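Fructokinase (Xylella fastidiosa Temecula1, PDB 3LJS) probably transfers a phosphate group from ATP to fructose, as a fructokinase of the PfkB carbohydrate kinase family, whose fold is that of ribokinase. Local coordinates at residues Leu131-Cys136 against Glu151-Ala156; Arg183-Leu188 against Ile216-Gln221. All coordinates share one frame; numbering follows the deposited sequence.

Interaction 1: residues Leu131-Cys136 against Glu151-Ala156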
ATOM      1  N   LEU B 131     -11.627   7.448  31.645  1.00 19.52           N
ATOM      2  CA  LEU B 131     -11.085   6.959  32.901  1.00 19.62           C
ATOM      3  C   LEU B 131      -9.705   6.374  32.590  1.00 19.20           C
ATOM      4  O   LEU B 131      -8.842   6.288  33.466  1.00 19.88           O
ATOM      5  CB  LEU B 131     -11.989   5.876  33.498  1.00 19.88           C
ATOM      6  CG  LEU B 131     -11.460   5.155  34.747  1.00 21.76           C
ATOM      7  CD1 LEU B 131     -11.093   6.166  35.824  1.00 21.68           C
ATOM      8  CD2 LEU B 131     -12.519   4.185  35.256  1.00 21.81           C
ATOM      9  N   ILE B 132      -9.510   5.987  31.331  1.00 18.66           N
ATOM     10  CA  ILE B 132      -8.245   5.403  30.869  1.00 17.54           C
ATOM     11  C   ILE B 132      -7.876   5.923  29.476  1.00 17.39           C
ATOM     12  O   ILE B 132      -8.749   6.116  28.629  1.00 18.66           O
ATOM     13  CB  ILE B 132      -8.342   3.856  30.792  1.00 17.73           C
ATOM     14  CG1 ILE B 132      -8.727   3.295  32.164  1.00 18.57           C
ATOM     15  CG2 ILE B 132      -7.000   3.256  30.340  1.00 17.16           C
ATOM     16  CD1 ILE B 132      -8.909   1.787  32.181  1.00 17.10           C
ATOM     17  N   PHE B 133      -6.583   6.166  29.258  1.00 16.45           N
ATOM     18  CA  PHE B 133      -6.064   6.617  27.963  1.00 15.45           C
ATOM     19  C   PHE B 133      -4.982   5.593  27.622  1.00 16.68           C
ATOM     20  O   PHE B 133      -3.987   5.472  28.339  1.00 16.63           O
ATOM     21  CB  PHE B 133      -5.435   8.012  28.081  1.00 16.56           C
ATOM     22  CG  PHE B 133      -4.839   8.537  26.789  1.00 17.61           C
ATOM     23  CD1 PHE B 133      -5.603   9.299  25.912  1.00 18.84           C
ATOM     24  CD2 PHE B 133      -3.503   8.288  26.467  1.00 18.99           C
ATOM     25  CE1 PHE B 133      -5.052   9.813  24.733  1.00 18.63           C
ATOM     26  CE2 PHE B 133      -2.935   8.797  25.287  1.00 19.15           C
ATOM     27  CZ  PHE B 133      -3.712   9.561  24.421  1.00 20.63           C
ATOM     28  N   HIS B 134      -5.172   4.848  26.543  1.00 16.14           N
ATOM     29  CA  HIS B 134      -4.195   3.833  26.159  1.00 16.17           C
ATOM     30  C   HIS B 134      -3.495   4.161  24.852  1.00 15.84           C
ATOM     31  O   HIS B 134      -4.142   4.537  23.878  1.00 15.99           O
ATOM     32  CB  HIS B 134      -4.866   2.457  26.035  1.00 15.46           C
ATOM     33  CG  HIS B 134      -3.905   1.355  25.700  1.00 18.45           C
ATOM     34  ND1 HIS B 134      -3.770   0.842  24.425  1.00 21.51           N
ATOM     35  CD2 HIS B 134      -2.987   0.720  26.461  1.00 15.39           C
ATOM     36  CE1 HIS B 134      -2.806  -0.062  24.419  1.00 16.01           C
ATOM     37  NE2 HIS B 134      -2.314  -0.157  25.641  1.00 20.93           N
ATOM     38  N   ALA B 135      -2.173   4.006  24.836  1.00 16.41           N
ATOM     39  CA  ALA B 135      -1.379   4.283  23.639  1.00 17.60           C
ATOM     40  C   ALA B 135      -0.249   3.265  23.489  1.00 18.91           C
ATOM     41  O   ALA B 135       0.060   2.530  24.425  1.00 17.85           O
ATOM     42  CB  ALA B 135      -0.802   5.695  23.707  1.00 18.04           C
ATOM     43  N   CYS B 136       0.353   3.233  22.301  1.00 18.97           N
ATOM     44  CA  CYS B 136       1.454   2.322  21.983  1.00 20.14           C
ATOM     45  C   CYS B 136       2.567   3.136  21.320  1.00 19.42           C
ATOM     46  O   CYS B 136       2.346   4.288  20.964  1.00 20.25           O
ATOM     47  CB  CYS B 136       0.960   1.215  21.047  1.00 21.18           C
ATOM     48  SG  CYS B 136      -0.286   0.129  21.829  1.00 28.98           S
ATOM     49  N   GLU B 151       1.350  14.597  24.481  1.00 19.99           N
ATOM     50  CA  GLU B 151       0.369  15.593  24.899  1.00 19.82           C
ATOM     51  C   GLU B 151      -0.930  14.911  25.309  1.00 20.48           C
ATOM     52  O   GLU B 151      -1.583  15.322  26.269  1.00 18.94           O
ATOM     53  CB  GLU B 151       0.110  16.595  23.767  1.00 21.00           C
ATOM     54  CG  GLU B 151      -0.859  17.726  24.106  1.00 20.47           C
ATOM     55  CD  GLU B 151      -0.459  18.531  25.350  1.00 26.08           C
ATOM     56  OE1 GLU B 151       0.745  18.588  25.683  1.00 24.81           O
ATOM     57  OE2 GLU B 151      -1.357  19.125  25.989  1.00 24.10           O
ATOM     58  N   GLY B 152      -1.306  13.870  24.571  1.00 19.99           N
ATOM     59  CA  GLY B 152      -2.510  13.139  24.914  1.00 18.65           C
ATOM     60  C   GLY B 152      -2.360  12.483  26.279  1.00 19.28           C
ATOM     61  O   GLY B 152      -3.293  12.484  27.087  1.00 18.69           O
HETATM   62  N   MSE B 153      -1.184  11.919  26.542  1.00 18.07           N
HETATM   63  CA  MSE B 153      -0.930  11.272  27.824  1.00 20.06           C
HETATM   64  C   MSE B 153      -0.935  12.297  28.957  1.00 19.75           C
HETATM   65  O   MSE B 153      -1.446  12.020  30.044  1.00 18.90           O
HETATM   66  CB  MSE B 153       0.413  10.536  27.797  1.00 23.44           C
HETATM   67  CG  MSE B 153       0.485   9.385  26.800  1.00 26.38           C
HETATM   68 SE   MSE B 153       2.277   8.608  26.692  1.00 39.76          SE
HETATM   69  CE  MSE B 153       2.062   7.125  27.909  1.00 35.24           C
ATOM     70  N   ARG B 154      -0.372  13.481  28.708  1.00 18.77           N
ATOM     71  CA  ARG B 154      -0.338  14.526  29.729  1.00 20.59           C
ATOM     72  C   ARG B 154      -1.736  15.088  29.984  1.00 19.62           C
ATOM     73  O   ARG B 154      -2.104  15.395  31.121  1.00 19.98           O
ATOM     74  CB  ARG B 154       0.610  15.663  29.315  1.00 19.71           C
ATOM     75  CG  ARG B 154       2.089  15.279  29.344  1.00 21.29           C
ATOM     76  CD  ARG B 154       2.999  16.471  29.023  1.00 23.99           C
ATOM     77  NE  ARG B 154       2.770  16.996  27.679  1.00 23.63           N
ATOM     78  CZ  ARG B 154       3.656  16.937  26.688  1.00 26.40           C
ATOM     79  NH1 ARG B 154       4.842  16.374  26.886  1.00 25.38           N
ATOM     80  NH2 ARG B 154       3.351  17.437  25.495  1.00 24.61           N
ATOM     81  N   ARG B 155      -2.512  15.222  28.916  1.00 19.38           N
ATOM     82  CA  ARG B 155      -3.868  15.742  29.019  1.00 20.81           C
ATOM     83  C   ARG B 155      -4.737  14.725  29.776  1.00 19.99           C
ATOM     84  O   ARG B 155      -5.542  15.085  30.634  1.00 18.54           O
ATOM     85  CB  ARG B 155      -4.420  15.997  27.608  1.00 24.77           C
ATOM     86  CG  ARG B 155      -5.658  16.868  27.554  1.00 33.18           C
ATOM     87  CD  ARG B 155      -5.897  17.397  26.137  1.00 37.85           C
ATOM     88  NE  ARG B 155      -4.820  18.280  25.686  1.00 41.79           N
ATOM     89  CZ  ARG B 155      -4.839  18.972  24.546  1.00 43.11           C
ATOM     90  NH1 ARG B 155      -5.884  18.886  23.728  1.00 39.50           N
ATOM     91  NH2 ARG B 155      -3.817  19.758  24.228  1.00 42.38           N
ATOM     92  N   ALA B 156      -4.555  13.449  29.460  1.00 18.66           N
ATOM     93  CA  ALA B 156      -5.314  12.391  30.112  1.00 18.93           C
ATOM     94  C   ALA B 156      -5.073  12.416  31.619  1.00 17.58           C
ATOM     95  O   ALA B 156      -6.014  12.387  32.408  1.00 19.98           O
ATOM     96  CB  ALA B 156      -4.911  11.030  29.537  1.00 18.11           C
TER

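Interaction 2: residues Arg183-Leu188 against Ile216-Gln221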
ATOM      1  N   ARG B 183      12.323   8.661  22.875  1.00 27.04           N
ATOM      2  CA  ARG B 183      10.866   8.750  22.893  1.00 26.26           C
ATOM      3  C   ARG B 183      10.234   7.648  23.729  1.00 24.55           C
ATOM      4  O   ARG B 183       9.269   7.887  24.456  1.00 24.81           O
ATOM      5  CB  ARG B 183      10.314   8.695  21.471  1.00 26.00           C
ATOM      6  CG  ARG B 183      10.613   9.938  20.668  1.00 26.82           C
ATOM      7  CD  ARG B 183      10.247   9.727  19.225  1.00 29.29           C
ATOM      8  NE  ARG B 183      10.757  10.806  18.392  1.00 30.48           N
ATOM      9  CZ  ARG B 183      10.870  10.733  17.073  1.00 30.51           C
ATOM     10  NH1 ARG B 183      10.504   9.627  16.436  1.00 25.40           N
ATOM     11  NH2 ARG B 183      11.363  11.763  16.394  1.00 30.52           N
ATOM     12  N   LEU B 184      10.776   6.441  23.627  1.00 22.58           N
ATOM     13  CA  LEU B 184      10.248   5.325  24.392  1.00 24.09           C
ATOM     14  C   LEU B 184      10.332   5.627  25.886  1.00 24.63           C
ATOM     15  O   LEU B 184       9.361   5.430  26.613  1.00 24.12           O
ATOM     16  CB  LEU B 184      11.011   4.038  24.060  1.00 23.66           C
ATOM     17  CG  LEU B 184      10.904   3.601  22.593  1.00 25.92           C
ATOM     18  CD1 LEU B 184      11.702   2.322  22.366  1.00 23.23           C
ATOM     19  CD2 LEU B 184       9.437   3.388  22.231  1.00 24.10           C
ATOM     20  N   TRP B 185      11.483   6.113  26.348  1.00 25.10           N
ATOM     21  CA  TRP B 185      11.635   6.435  27.768  1.00 24.56           C
ATOM     22  C   TRP B 185      10.695   7.559  28.189  1.00 24.41           C
ATOM     23  O   TRP B 185      10.171   7.546  29.299  1.00 23.80           O
ATOM     24  CB  TRP B 185      13.080   6.830  28.102  1.00 25.21           C
ATOM     25  CG  TRP B 185      13.996   5.661  28.332  1.00 26.69           C
ATOM     26  CD1 TRP B 185      15.074   5.298  27.571  1.00 27.71           C
ATOM     27  CD2 TRP B 185      13.908   4.697  29.389  1.00 26.71           C
ATOM     28  NE1 TRP B 185      15.661   4.168  28.089  1.00 28.73           N
ATOM     29  CE2 TRP B 185      14.968   3.778  29.204  1.00 28.53           C
ATOM     30  CE3 TRP B 185      13.038   4.520  30.473  1.00 26.60           C
ATOM     31  CZ2 TRP B 185      15.180   2.697  30.065  1.00 28.73           C
ATOM     32  CZ3 TRP B 185      13.250   3.442  31.331  1.00 28.93           C
ATOM     33  CH2 TRP B 185      14.315   2.545  31.120  1.00 28.96           C
ATOM     34  N   LYS B 186      10.484   8.535  27.312  1.00 23.75           N
ATOM     35  CA  LYS B 186       9.593   9.636  27.646  1.00 24.49           C
ATOM     36  C   LYS B 186       8.165   9.127  27.807  1.00 23.30           C
ATOM     37  O   LYS B 186       7.462   9.504  28.750  1.00 23.85           O
ATOM     38  CB  LYS B 186       9.632  10.722  26.572  1.00 27.06           C
ATOM     39  CG  LYS B 186       8.739  11.904  26.909  1.00 30.95           C
ATOM     40  CD  LYS B 186       9.085  13.129  26.086  1.00 36.77           C
ATOM     41  CE  LYS B 186       8.253  14.330  26.519  1.00 39.03           C
ATOM     42  NZ  LYS B 186       8.644  15.563  25.776  1.00 40.51           N
ATOM     43  N   GLY B 187       7.733   8.275  26.885  1.00 21.50           N
ATOM     44  CA  GLY B 187       6.393   7.729  26.975  1.00 20.79           C
ATOM     45  C   GLY B 187       6.256   6.942  28.267  1.00 22.37           C
ATOM     46  O   GLY B 187       5.254   7.059  28.984  1.00 19.83           O
ATOM     47  N   LEU B 188       7.282   6.152  28.569  1.00 20.16           N
ATOM     48  CA  LEU B 188       7.307   5.335  29.777  1.00 20.86           C
ATOM     49  C   LEU B 188       7.218   6.158  31.057  1.00 21.23           C
ATOM     50  O   LEU B 188       6.626   5.716  32.042  1.00 21.52           O
ATOM     51  CB  LEU B 188       8.581   4.483  29.804  1.00 20.65           C
ATOM     52  CG  LEU B 188       8.607   3.325  28.802  1.00 21.51           C
ATOM     53  CD1 LEU B 188      10.020   2.747  28.691  1.00 21.24           C
ATOM     54  CD2 LEU B 188       7.619   2.256  29.261  1.00 18.07           C
ATOM     55  N   ILE B 216      13.440  -1.175  35.695  1.00 25.34           N
ATOM     56  CA  ILE B 216      12.281  -1.084  36.572  1.00 26.00           C
ATOM     57  C   ILE B 216      12.420   0.088  37.542  1.00 26.24           C
ATOM     58  O   ILE B 216      11.462   0.827  37.767  1.00 24.38           O
ATOM     59  CB  ILE B 216      12.075  -2.403  37.345  1.00 25.95           C
ATOM     60  CG1 ILE B 216      11.748  -3.521  36.348  1.00 25.28           C
ATOM     61  CG2 ILE B 216      10.955  -2.246  38.364  1.00 25.11           C
ATOM     62  CD1 ILE B 216      11.620  -4.899  36.965  1.00 25.09           C
ATOM     63  N   GLN B 217      13.614   0.269  38.102  1.00 26.16           N
ATOM     64  CA  GLN B 217      13.839   1.382  39.020  1.00 27.15           C
ATOM     65  C   GLN B 217      13.656   2.707  38.292  1.00 26.70           C
ATOM     66  O   GLN B 217      13.156   3.675  38.860  1.00 27.23           O
ATOM     67  CB  GLN B 217      15.242   1.307  39.627  1.00 29.46           C
ATOM     68  CG  GLN B 217      15.431   0.143  40.580  1.00 32.82           C
ATOM     69  CD  GLN B 217      14.333   0.076  41.626  1.00 36.77           C
ATOM     70  OE1 GLN B 217      14.032   1.070  42.292  1.00 40.96           O
ATOM     71  NE2 GLN B 217      13.728  -1.097  41.778  1.00 38.32           N
ATOM     72  N   GLN B 218      14.051   2.746  37.025  1.00 27.42           N
ATOM     73  CA  GLN B 218      13.911   3.957  36.220  1.00 28.88           C
ATOM     74  C   GLN B 218      12.425   4.289  36.038  1.00 26.94           C
ATOM     75  O   GLN B 218      12.021   5.453  36.095  1.00 25.81           O
ATOM     76  CB  GLN B 218      14.561   3.754  34.848  1.00 33.19           C
ATOM     77  CG  GLN B 218      14.618   5.012  34.001  1.00 40.38           C
ATOM     78  CD  GLN B 218      15.645   5.998  34.514  1.00 46.68           C
ATOM     79  OE1 GLN B 218      16.853   5.746  34.447  1.00 50.06           O
ATOM     80  NE2 GLN B 218      15.174   7.124  35.041  1.00 48.09           N
ATOM     81  N   LEU B 219      11.616   3.258  35.813  1.00 25.34           N
ATOM     82  CA  LEU B 219      10.180   3.454  35.633  1.00 24.88           C
ATOM     83  C   LEU B 219       9.549   4.069  36.879  1.00 24.02           C
ATOM     84  O   LEU B 219       8.688   4.942  36.777  1.00 21.20           O
ATOM     85  CB  LEU B 219       9.494   2.120  35.323  1.00 25.00           C
ATOM     86  CG  LEU B 219       9.881   1.455  34.002  1.00 26.58           C
ATOM     87  CD1 LEU B 219       9.066   0.182  33.811  1.00 26.38           C
ATOM     88  CD2 LEU B 219       9.625   2.420  32.856  1.00 27.29           C
ATOM     89  N   TRP B 220       9.987   3.615  38.050  1.00 22.71           N
ATOM     90  CA  TRP B 220       9.454   4.121  39.312  1.00 23.05           C
ATOM     91  C   TRP B 220       9.796   5.600  39.527  1.00 25.60           C
ATOM     92  O   TRP B 220       9.210   6.257  40.392  1.00 24.19           O
ATOM     93  CB  TRP B 220       9.993   3.290  40.480  1.00 22.41           C
ATOM     94  CG  TRP B 220       9.615   1.822  40.469  1.00 21.06           C
ATOM     95  CD1 TRP B 220      10.269   0.817  41.119  1.00 22.38           C
ATOM     96  CD2 TRP B 220       8.478   1.209  39.832  1.00 22.00           C
ATOM     97  NE1 TRP B 220       9.619  -0.378  40.931  1.00 21.57           N
ATOM     98  CE2 TRP B 220       8.518  -0.170  40.145  1.00 21.74           C
ATOM     99  CE3 TRP B 220       7.432   1.688  39.030  1.00 20.41           C
ATOM    100  CZ2 TRP B 220       7.549  -1.077  39.686  1.00 21.77           C
ATOM    101  CZ3 TRP B 220       6.468   0.781  38.571  1.00 21.68           C
ATOM    102  CH2 TRP B 220       6.538  -0.583  38.902  1.00 20.53           C
ATOM    103  N   GLN B 221      10.740   6.119  38.740  1.00 27.28           N
ATOM    104  CA  GLN B 221      11.134   7.527  38.840  1.00 28.51           C
ATOM    105  C   GLN B 221      10.070   8.405  38.190  1.00 27.42           C
ATOM    106  O   GLN B 221      10.019   9.613  38.428  1.00 28.21           O
ATOM    107  CB  GLN B 221      12.474   7.770  38.137  1.00 31.88           C
ATOM    108  CG  GLN B 221      13.638   7.013  38.740  1.00 38.38           C
ATOM    109  CD  GLN B 221      13.839   7.348  40.204  1.00 42.35           C
ATOM    110  OE1 GLN B 221      14.162   8.485  40.557  1.00 46.69           O
ATOM    111  NE2 GLN B 221      13.638   6.361  41.067  1.00 44.77           N
TER
HETATM  112  O   HOH W   1       7.054   6.091  34.753  1.00 20.49           O

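Interaction 1: residues Leu131-Cys136 against Glu151-Ala156
F133 lays its ring against the inner side of the helix at G152, M153 and A156, within the beta-alpha-beta unit formed by strand 130-136, helix 143-158 and strand 162-166 of the ribokinase-like core. The crossover helix runs nearly antiparallel to the strand (163°), with the two axes 8.9 Å apart at their closest. Along the strand, I132 points away from this helix and packs on L269 and F272 of helix 262-275, on the other side of the sheet. F133 then points at the helix. Its ring carbon CG stands anti to the backbone N (chi1 178°), which carries the ring out from the strand to G152. There the ring lies directly on the helix backbone: the carbonyl oxygen of G152 is 3.8 Å above the ring plane, over its centre, and CZ of F133 comes 3.7 Å from C of G152. M153, a selenomethionine, crosses the phenyl group at about a right angle; its CG is 3.8 Å from F133 CE2, and its chain, bent at chi3, also packs on V163 and F165 of strand 162-166. H134 turns back to the I132 side, while A135 again points to the helix but stays farther off. On the helix's outer side, R154 grips OE1 of E151 side-on through NE and NH2, the NH2 bond being 2.9 Å, and NH2 of R155 meets OE2 of E151; R154 NH2 has a second partner in E147. At the root of the phenyl group the packing is closest: CB of A156 sits 3.4 Å from CB of F133.

Interaction 2: residues Arg183-Leu188 against Ile216-Gln221
W185 and L188, one turn apart on helix 181-189, meet Q218 and L219 of helix 212-220, and every direct contact between them is through carbon. The six-membered part of the indole reaches across to the aliphatic stem of Q218, with CZ3 of W185 3.4 Å from CG of Q218. The two side chains cross at about a right angle, and the indole and amide planes are 76° apart. CB and CG of Q218 do the touching; CG is anti to the backbone N, and the bend at chi2 (72°) turns the amide off that line. Beside the glutamine stem, one methyl of L219 serves both partners: its CD2 lies 3.8 Å from CB of L188 and 4.1 Å from CZ3 of W185.

The axes of the two short helix segments come no nearer than 10.8 Å, at 54°, and a water stands between the backbones. This water donates to O of L188 and to O of L219, each at 2.8 Å, and ties the two helices together where no direct hydrogen bond does.

Farther out, the indole NE1 bonds to OG1 of T207, which helps fix the rotation of the ring. L204 of helix 198-207 packs on both W185 and L188, and L227 of strand 226-230 lies against L219. The contact thus joins two helices that pack on the mixed, mostly parallel sheet of the PfkB fold; K195, an ATP-binding residue, is about 8 Å from L188, side chain to side chain. The direct contacts are apolar or aliphatic, so no direct hydrogen bond fixes the two helices to each other, and the polar link runs through one water giving its two protons to carbonyl oxygens.

Interaction 1 is the deeper of the two, with all its touching residues buried against the central sheet; interaction 2 lies farther from the middle of the chain and is partly buried. One seats a helix on its own strand through van der Waals contacts with side chains and helix backbone, the other joins two helices of successive crossovers and adds a bridging water. Each puts an aromatic ring at its heart, over a backbone carbonyl in the first and beside a glutamine stem in the second. Helices 143-158, 181-189 and 212-220 follow one another along the sheet, and the first two are in contact: CE of M153 approaches O of G187 to 3.4 Å.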